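PDB 2EGI: putative esterase aq_1494 from Aquifex aeolicus, which probably hydrolyses acyl-CoA thioesters, as other hot-dog-fold thioesterases of the 4-hydroxybenzoyl-CoA thioesterase family do. Local coordinates for residues 2-7 against 74-79; 83-88 against 115-120. One frame throughout, in Å; residues are numbered along the deposited sequence.

Overall arrangement
Interaction 1 is a strand pair of the antiparallel hot-dog sheet; interaction 2 joins the start of strand 86-95 in that sheet to a loop. They follow one another along the chain: interaction 1 closes before interaction 2 opens. Interaction 1 pairs strand 3-8 with strand 72-82, centred about 8 Å from the middle of the chain. Interaction 2 lies about 17 Å from that middle, where the turn leading into strand 86-95 meets the loop between strand 114-115 and helix 120-126. Strands 72-82 and 86-95 are sheet neighbours, and Leu-79 CD1 packs 3.5 Å from Thr-88 O. The two centres are about 22 Å apart; interaction 1 adds the N-terminal strand to the sheet, while interaction 2 fastens the run-in to the C-terminal helix.

Interaction 1 (2-7 against 74-79); sequences PFIYRR and EVHLNL
The His-76 imidazole carries Ile-4 over one face, CG1 standing 4.0 Å from the ring centroid and 18° off its normal, a CH-pi contact offset toward the rim. At the edge of the ring, nearly in its plane, lies the Glu-74 carboxylate, whose OE1 takes a straight hydrogen bond from His-76 NE2 (2.8 Å), met from above the carboxylate plane; this His-carboxylate bond probably helps to fix the turn of the imidazole. Phe-94 meets the same ring edge-to-face. Ile-4 also sets CG2 over the centre of one face of the Arg-6 guanidinium and 3.7 Å from Glu-74 CD. That methyl reaches the carboxylate because CG2 lies anti to the Ile-4 backbone N. Arg-6 runs alongside Glu-74, but its salt bridge is long, NE to OE2 3.9 Å, with the two planes 87° apart and no N-H aimed at the oxygen.

Beneath these side chains, strand 3-8 pairs antiparallel with strand 72-82 in the hot-dog sheet. The hydrogen-bonded pairs are Phe-3 with Leu-77 and Tyr-5 with Val-75; Val-75 N gives Tyr-5 O a bond of 2.7 Å. Their side chains occupy the sheet face that carries helix 22-39. There Tyr-5 CB lies 4.1 Å from Val-75 CB, with Val-75 CB at the tyrosine ring's edge, and the phenol OH hydrogen-bonds Glu-31. Phe-3 CB approaches Leu-77 CG to 4.3 Å, its ring leading on to Glu-35 and Ser-39.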
ATOM      1  N   PRO B   2       2.398  14.341  23.620  1.00 31.33           N
ATOM      2  CA  PRO B   2       3.261  14.686  22.464  1.00 28.59           C
ATOM      3  C   PRO B   2       4.285  13.586  22.198  1.00 28.64           C
ATOM      4  O   PRO B   2       5.483  13.758  22.452  1.00 27.14           O
ATOM      5  CB  PRO B   2       3.933  15.999  22.811  1.00 30.18           C
ATOM      6  CG  PRO B   2       2.842  16.660  23.645  1.00 32.87           C
ATOM      7  CD  PRO B   2       2.272  15.508  24.513  1.00 33.84           C
ATOM      8  N   PHE B   3       3.791  12.459  21.686  1.00 23.69           N
ATOM      9  CA  PHE B   3       4.613  11.298  21.382  1.00 20.97           C
ATOM     10  C   PHE B   3       5.230  11.440  20.007  1.00 18.39           C
ATOM     11  O   PHE B   3       4.530  11.713  19.039  1.00 16.91           O
ATOM     12  CB  PHE B   3       3.761  10.028  21.414  1.00 21.99           C
ATOM     13  CG  PHE B   3       4.534   8.772  21.118  1.00 23.73           C
ATOM     14  CD1 PHE B   3       5.353   8.198  22.088  1.00 22.82           C
ATOM     15  CD2 PHE B   3       4.453   8.171  19.865  1.00 22.05           C
ATOM     16  CE1 PHE B   3       6.079   7.045  21.815  1.00 23.32           C
ATOM     17  CE2 PHE B   3       5.172   7.024  19.579  1.00 23.06           C
ATOM     18  CZ  PHE B   3       5.989   6.455  20.558  1.00 24.22           C
ATOM     19  N   ILE B   4       6.538  11.233  19.923  1.00 15.82           N
ATOM     20  CA  ILE B   4       7.238  11.325  18.656  1.00 15.26           C
ATOM     21  C   ILE B   4       7.515   9.959  18.030  1.00 14.96           C
ATOM     22  O   ILE B   4       8.029   9.057  18.679  1.00 15.09           O
ATOM     23  CB  ILE B   4       8.592  12.037  18.800  1.00 15.34           C
ATOM     24  CG1 ILE B   4       8.394  13.439  19.381  1.00 16.76           C
ATOM     25  CG2 ILE B   4       9.280  12.104  17.432  1.00 16.22           C
ATOM     26  CD1 ILE B   4       9.687  14.223  19.530  1.00 12.77           C
ATOM     27  N   TYR B   5       7.174   9.829  16.756  1.00 14.14           N
ATOM     28  CA  TYR B   5       7.417   8.607  16.005  1.00 16.61           C
ATOM     29  C   TYR B   5       8.317   8.964  14.823  1.00 17.29           C
ATOM     30  O   TYR B   5       7.970   9.819  14.008  1.00 17.97           O
ATOM     31  CB  TYR B   5       6.112   8.017  15.486  1.00 15.50           C
ATOM     32  CG  TYR B   5       6.331   6.800  14.631  1.00 13.25           C
ATOM     33  CD1 TYR B   5       6.981   5.678  15.142  1.00 13.24           C
ATOM     34  CD2 TYR B   5       5.891   6.767  13.314  1.00 13.88           C
ATOM     35  CE1 TYR B   5       7.187   4.551  14.362  1.00 13.70           C
ATOM     36  CE2 TYR B   5       6.087   5.640  12.521  1.00 14.31           C
ATOM     37  CZ  TYR B   5       6.734   4.534  13.052  1.00 14.36           C
ATOM     38  OH  TYR B   5       6.896   3.405  12.282  1.00 15.72           O
ATOM     39  N   ARG B   6       9.457   8.292  14.734  1.00 17.32           N
ATOM     40  CA  ARG B   6      10.445   8.548  13.690  1.00 19.85           C
ATOM     41  C   ARG B   6      10.405   7.480  12.605  1.00 19.78           C
ATOM     42  O   ARG B   6      10.313   6.284  12.910  1.00 18.69           O
ATOM     43  CB  ARG B   6      11.845   8.599  14.322  1.00 22.78           C
ATOM     44  CG  ARG B   6      11.910   9.513  15.539  1.00 25.87           C
ATOM     45  CD  ARG B   6      13.273   9.505  16.216  1.00 29.71           C
ATOM     46  NE  ARG B   6      13.264  10.381  17.385  1.00 32.77           N
ATOM     47  CZ  ARG B   6      12.602  10.127  18.510  1.00 32.98           C
ATOM     48  NH1 ARG B   6      11.898   9.012  18.634  1.00 33.82           N
ATOM     49  NH2 ARG B   6      12.618  11.006  19.500  1.00 33.64           N
ATOM     50  N   ARG B   7      10.484   7.917  11.348  1.00 16.84           N
ATOM     51  CA  ARG B   7      10.434   7.004  10.207  1.00 18.99           C
ATOM     52  C   ARG B   7      11.079   7.648   8.971  1.00 18.51           C
ATOM     53  O   ARG B   7      11.148   8.872   8.859  1.00 19.44           O
ATOM     54  CB  ARG B   7       8.961   6.643   9.908  1.00 17.28           C
ATOM     55  CG  ARG B   7       8.711   5.641   8.777  1.00 18.38           C
ATOM     56  CD  ARG B   7       8.526   4.197   9.224  1.00 17.22           C
ATOM     57  NE  ARG B   7       7.470   3.529   8.465  1.00 19.81           N
ATOM     58  CZ  ARG B   7       7.409   3.484   7.136  1.00 17.42           C
ATOM     59  NH1 ARG B   7       8.343   4.062   6.397  1.00 17.10           N
ATOM     60  NH2 ARG B   7       6.406   2.863   6.536  1.00 20.76           N
ATOM     61  N   GLU B  74       9.137  12.941  11.019  1.00 16.74           N
ATOM     62  CA  GLU B  74       8.592  12.574  12.318  1.00 18.15           C
ATOM     63  C   GLU B  74       7.091  12.771  12.352  1.00 17.39           C
ATOM     64  O   GLU B  74       6.555  13.697  11.747  1.00 15.23           O
ATOM     65  CB  GLU B  74       9.211  13.408  13.452  1.00 19.19           C
ATOM     66  CG  GLU B  74      10.728  13.303  13.590  1.00 20.66           C
ATOM     67  CD  GLU B  74      11.253  13.980  14.859  1.00 24.01           C
ATOM     68  OE1 GLU B  74      10.633  14.965  15.317  1.00 22.97           O
ATOM     69  OE2 GLU B  74      12.295  13.537  15.389  1.00 24.43           O
ATOM     70  N   VAL B  75       6.417  11.871  13.052  1.00 18.31           N
ATOM     71  CA  VAL B  75       4.984  11.969  13.222  1.00 17.34           C
ATOM     72  C   VAL B  75       4.807  12.269  14.704  1.00 17.59           C
ATOM     73  O   VAL B  75       5.205  11.483  15.560  1.00 17.73           O
ATOM     74  CB  VAL B  75       4.254  10.642  12.883  1.00 18.62           C
ATOM     75  CG1 VAL B  75       2.770  10.774  13.195  1.00 18.37           C
ATOM     76  CG2 VAL B  75       4.439  10.295  11.420  1.00 18.40           C
ATOM     77  N   HIS B  76       4.251  13.428  15.013  1.00 19.02           N
ATOM     78  CA  HIS B  76       4.017  13.779  16.407  1.00 19.84           C
ATOM     79  C   HIS B  76       2.527  13.563  16.678  1.00 18.52           C
ATOM     80  O   HIS B  76       1.694  14.157  16.001  1.00 16.22           O
ATOM     81  CB  HIS B  76       4.402  15.240  16.661  1.00 18.29           C
ATOM     82  CG  HIS B  76       5.870  15.507  16.547  1.00 19.18           C
ATOM     83  ND1 HIS B  76       6.455  16.663  17.026  1.00 18.09           N
ATOM     84  CD2 HIS B  76       6.876  14.773  16.016  1.00 18.05           C
ATOM     85  CE1 HIS B  76       7.753  16.626  16.794  1.00 18.73           C
ATOM     86  NE2 HIS B  76       8.036  15.489  16.181  1.00 17.14           N
ATOM     87  N   LEU B  77       2.182  12.716  17.647  1.00 18.31           N
ATOM     88  CA  LEU B  77       0.768  12.496  17.911  1.00 20.14           C
ATOM     89  C   LEU B  77       0.347  12.950  19.283  1.00 21.12           C
ATOM     90  O   LEU B  77       1.082  12.824  20.249  1.00 22.72           O
ATOM     91  CB  LEU B  77       0.366  11.027  17.688  1.00 21.70           C
ATOM     92  CG  LEU B  77       0.400   9.873  18.700  1.00 23.48           C
ATOM     93  CD1 LEU B  77      -0.395  10.151  19.976  1.00 20.19           C
ATOM     94  CD2 LEU B  77      -0.199   8.669  17.994  1.00 22.95           C
ATOM     95  N   ASN B  78      -0.863  13.480  19.351  1.00 22.52           N
ATOM     96  CA  ASN B  78      -1.418  13.983  20.587  1.00 25.99           C
ATOM     97  C   ASN B  78      -2.817  13.457  20.757  1.00 24.86           C
ATOM     98  O   ASN B  78      -3.449  13.010  19.801  1.00 26.04           O
ATOM     99  CB  ASN B  78      -1.463  15.508  20.555  1.00 30.39           C
ATOM    100  CG  ASN B  78      -0.088  16.125  20.478  1.00 34.00           C
ATOM    101  OD1 ASN B  78       0.617  16.230  21.480  1.00 38.83           O
ATOM    102  ND2 ASN B  78       0.311  16.526  19.281  1.00 38.52           N
ATOM    103  N   LEU B  79      -3.296  13.519  21.988  1.00 25.93           N
ATOM    104  CA  LEU B  79      -4.640  13.080  22.322  1.00 25.37           C
ATOM    105  C   LEU B  79      -5.514  14.324  22.315  1.00 24.37           C
ATOM    106  O   LEU B  79      -5.303  15.241  23.106  1.00 24.28           O
ATOM    107  CB  LEU B  79      -4.651  12.431  23.707  1.00 23.95           C
ATOM    108  CG  LEU B  79      -6.000  12.028  24.299  1.00 25.40           C
ATOM    109  CD1 LEU B  79      -6.678  10.973  23.428  1.00 25.32           C
ATOM    110  CD2 LEU B  79      -5.764  11.489  25.703  1.00 29.16           C
TER

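Interaction 2 (83-88 against 115-120); sequences SRFTFT and IVSIPK
Arg-84 O takes a hydrogen bond from Ile-118 N (2.8 Å), nearly straight at the hydrogen and almost in line with the carbonyl. Ser-117 OG adds a weak, longer one to the same oxygen at 3.4 Å, so the carbonyl is held by one strong bond and one weak one, from consecutive residues. Beside them the Phe-85 ring turns an edge to the opposite backbone: CE1 is 3.4 Å from Ser-117 N, and Val-116 C also lies near the ring plane. Arg-84 CD sits over one face of this ring, toward its rim; the bends at chi2 and chi3 fold the arginine chain back and leave NE 3.6 Å from Ser-117 OG.

Ile-118 continues inward, CG1 lying against Arg-84 O and CD1 passing between Ser-83 O and the Phe-87 ring, whose CD1 is 3.8 Å away. With CG1 anti to its carbonyl carbon (chi1 -63°) and chi2 extended, the isoleucine reaches Phe-87 at about a right angle. The contact joins the entry to strand 86-95 with the loop after strand 114-115, at one end of the hot-dog sheet; Pro-119 is the N-cap residue of helix 120-126. Cut back to an alanine here, the Ile-118 side chain would lose CG1 and CD1, which would probably leave a gap beside the Phe-87 ring and the carbonyls of Ser-83 and Arg-84, although the backbone bond would remain.

Farther out, Ser-83 OG accepts from Thr-86 N (3.1 Å) in an ST motif that probably helps to hold the turn from which Arg-84 O projects. The Phe-87 ring also meets those of His-107 and Phe-89 (planes at about 20° and 85°), and Met-109 and Leu-123 pack against Ile-118.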
ATOM      1  N   SER B  83     -13.534  10.509  25.618  1.00 28.17           N
ATOM      2  CA  SER B  83     -14.846  10.364  26.230  1.00 28.73           C
ATOM      3  C   SER B  83     -14.943   8.919  26.705  1.00 29.17           C
ATOM      4  O   SER B  83     -13.970   8.174  26.601  1.00 29.16           O
ATOM      5  CB  SER B  83     -15.948  10.685  25.222  1.00 27.80           C
ATOM      6  OG  SER B  83     -15.809   9.908  24.053  1.00 31.59           O
ATOM      7  N   ARG B  84     -16.091   8.500  27.224  1.00 30.51           N
ATOM      8  CA  ARG B  84     -16.175   7.131  27.708  1.00 32.35           C
ATOM      9  C   ARG B  84     -16.213   6.096  26.604  1.00 31.62           C
ATOM     10  O   ARG B  84     -15.920   4.923  26.842  1.00 31.77           O
ATOM     11  CB  ARG B  84     -17.377   6.929  28.636  1.00 34.77           C
ATOM     12  CG  ARG B  84     -18.723   7.280  28.057  1.00 38.48           C
ATOM     13  CD  ARG B  84     -19.809   6.319  28.561  1.00 42.94           C
ATOM     14  NE  ARG B  84     -19.585   5.811  29.916  1.00 44.45           N
ATOM     15  CZ  ARG B  84     -19.419   6.569  31.000  1.00 47.73           C
ATOM     16  NH1 ARG B  84     -19.443   7.894  30.906  1.00 48.40           N
ATOM     17  NH2 ARG B  84     -19.246   5.998  32.188  1.00 47.88           N
ATOM     18  N   PHE B  85     -16.563   6.525  25.397  1.00 31.80           N
ATOM     19  CA  PHE B  85     -16.634   5.598  24.279  1.00 31.36           C
ATOM     20  C   PHE B  85     -15.646   5.854  23.153  1.00 29.56           C
ATOM     21  O   PHE B  85     -15.251   4.928  22.451  1.00 30.01           O
ATOM     22  CB  PHE B  85     -18.052   5.570  23.717  1.00 34.15           C
ATOM     23  CG  PHE B  85     -19.029   4.878  24.613  1.00 36.82           C
ATOM     24  CD1 PHE B  85     -18.767   3.592  25.075  1.00 38.05           C
ATOM     25  CD2 PHE B  85     -20.206   5.504  24.997  1.00 38.24           C
ATOM     26  CE1 PHE B  85     -19.665   2.936  25.903  1.00 39.17           C
ATOM     27  CE2 PHE B  85     -21.114   4.860  25.824  1.00 39.13           C
ATOM     28  CZ  PHE B  85     -20.843   3.571  26.280  1.00 40.81           C
ATOM     29  N   THR B  86     -15.234   7.101  22.975  1.00 26.57           N
ATOM     30  CA  THR B  86     -14.302   7.394  21.906  1.00 24.65           C
ATOM     31  C   THR B  86     -13.089   8.195  22.365  1.00 25.06           C
ATOM     32  O   THR B  86     -13.080   8.777  23.449  1.00 25.02           O
ATOM     33  CB  THR B  86     -15.000   8.178  20.766  1.00 25.67           C
ATOM     34  OG1 THR B  86     -15.251   9.524  21.189  1.00 25.89           O
ATOM     35  CG2 THR B  86     -16.325   7.522  20.391  1.00 22.17           C
ATOM     36  N   PHE B  87     -12.053   8.188  21.534  1.00 23.90           N
ATOM     37  CA  PHE B  87     -10.846   8.952  21.792  1.00 22.66           C
ATOM     38  C   PHE B  87     -10.322   9.390  20.437  1.00 23.75           C
ATOM     39  O   PHE B  87     -10.422   8.653  19.455  1.00 25.19           O
ATOM     40  CB  PHE B  87      -9.797   8.137  22.559  1.00 22.46           C
ATOM     41  CG  PHE B  87      -9.355   6.872  21.873  1.00 22.05           C
ATOM     42  CD1 PHE B  87     -10.144   5.731  21.912  1.00 21.41           C
ATOM     43  CD2 PHE B  87      -8.108   6.801  21.255  1.00 21.40           C
ATOM     44  CE1 PHE B  87      -9.698   4.541  21.354  1.00 23.40           C
ATOM     45  CE2 PHE B  87      -7.657   5.612  20.692  1.00 22.82           C
ATOM     46  CZ  PHE B  87      -8.450   4.480  20.745  1.00 22.85           C
ATOM     47  N   THR B  88      -9.778  10.596  20.372  1.00 23.19           N
ATOM     48  CA  THR B  88      -9.296  11.110  19.105  1.00 23.78           C
ATOM     49  C   THR B  88      -7.835  11.511  19.189  1.00 22.80           C
ATOM     50  O   THR B  88      -7.407  12.118  20.165  1.00 23.82           O
ATOM     51  CB  THR B  88     -10.151  12.329  18.650  1.00 24.82           C
ATOM     52  OG1 THR B  88     -11.525  11.933  18.543  1.00 25.75           O
ATOM     53  CG2 THR B  88      -9.684  12.854  17.295  1.00 23.93           C
ATOM     54  N   ILE B 115     -19.445  -2.224  21.027  1.00 33.74           N
ATOM     55  CA  ILE B 115     -18.734  -1.057  21.505  1.00 33.68           C
ATOM     56  C   ILE B 115     -18.907  -1.046  23.020  1.00 33.26           C
ATOM     57  O   ILE B 115     -20.028  -0.944  23.523  1.00 35.73           O
ATOM     58  CB  ILE B 115     -19.344   0.239  20.909  1.00 33.68           C
ATOM     59  CG1 ILE B 115     -19.024   0.318  19.416  1.00 34.19           C
ATOM     60  CG2 ILE B 115     -18.812   1.453  21.636  1.00 34.63           C
ATOM     61  CD1 ILE B 115     -19.556   1.559  18.732  1.00 34.75           C
ATOM     62  N   VAL B 116     -17.805  -1.171  23.748  1.00 33.46           N
ATOM     63  CA  VAL B 116     -17.875  -1.164  25.200  1.00 31.87           C
ATOM     64  C   VAL B 116     -17.144   0.054  25.718  1.00 30.62           C
ATOM     65  O   VAL B 116     -16.270   0.586  25.051  1.00 34.88           O
ATOM     66  CB  VAL B 116     -17.224  -2.428  25.816  1.00 32.04           C
ATOM     67  CG1 VAL B 116     -17.910  -3.682  25.290  1.00 28.96           C
ATOM     68  CG2 VAL B 116     -15.735  -2.450  25.499  1.00 30.68           C
ATOM     69  N   SER B 117     -17.513   0.491  26.912  1.00 30.25           N
ATOM     70  CA  SER B 117     -16.885   1.645  27.535  1.00 30.80           C
ATOM     71  C   SER B 117     -15.375   1.428  27.555  1.00 30.09           C
ATOM     72  O   SER B 117     -14.908   0.322  27.833  1.00 29.98           O
ATOM     73  CB  SER B 117     -17.405   1.798  28.961  1.00 32.07           C
ATOM     74  OG  SER B 117     -17.265   3.135  29.398  1.00 38.77           O
ATOM     75  N   ILE B 118     -14.609   2.468  27.246  1.00 28.57           N
ATOM     76  CA  ILE B 118     -13.159   2.325  27.255  1.00 29.34           C
ATOM     77  C   ILE B 118     -12.740   1.891  28.655  1.00 30.99           C
ATOM     78  O   ILE B 118     -12.886   2.644  29.618  1.00 29.85           O
ATOM     79  CB  ILE B 118     -12.437   3.643  26.912  1.00 30.68           C
ATOM     80  CG1 ILE B 118     -12.786   4.085  25.486  1.00 31.44           C
ATOM     81  CG2 ILE B 118     -10.936   3.455  27.053  1.00 28.13           C
ATOM     82  CD1 ILE B 118     -12.130   5.401  25.077  1.00 31.70           C
ATOM     83  N   PRO B 119     -12.214   0.663  28.783  1.00 31.75           N
ATOM     84  CA  PRO B 119     -11.775   0.124  30.072  1.00 32.38           C
ATOM     85  C   PRO B 119     -10.712   0.996  30.725  1.00 33.59           C
ATOM     86  O   PRO B 119      -9.932   1.656  30.037  1.00 32.31           O
ATOM     87  CB  PRO B 119     -11.254  -1.258  29.702  1.00 32.50           C
ATOM     88  CG  PRO B 119     -10.695  -1.027  28.327  1.00 34.48           C
ATOM     89  CD  PRO B 119     -11.783  -0.210  27.677  1.00 32.17           C
ATOM     90  N   LYS B 120     -10.695   1.000  32.055  1.00 35.73           N
ATOM     91  CA  LYS B 120      -9.737   1.793  32.823  1.00 38.33           C
ATOM     92  C   LYS B 120      -8.309   1.462  32.413  1.00 40.17           C
ATOM     93  O   LYS B 120      -7.417   2.308  32.483  1.00 40.90           O
ATOM     94  CB  LYS B 120      -9.921   1.528  34.311  1.00 39.55           C
TER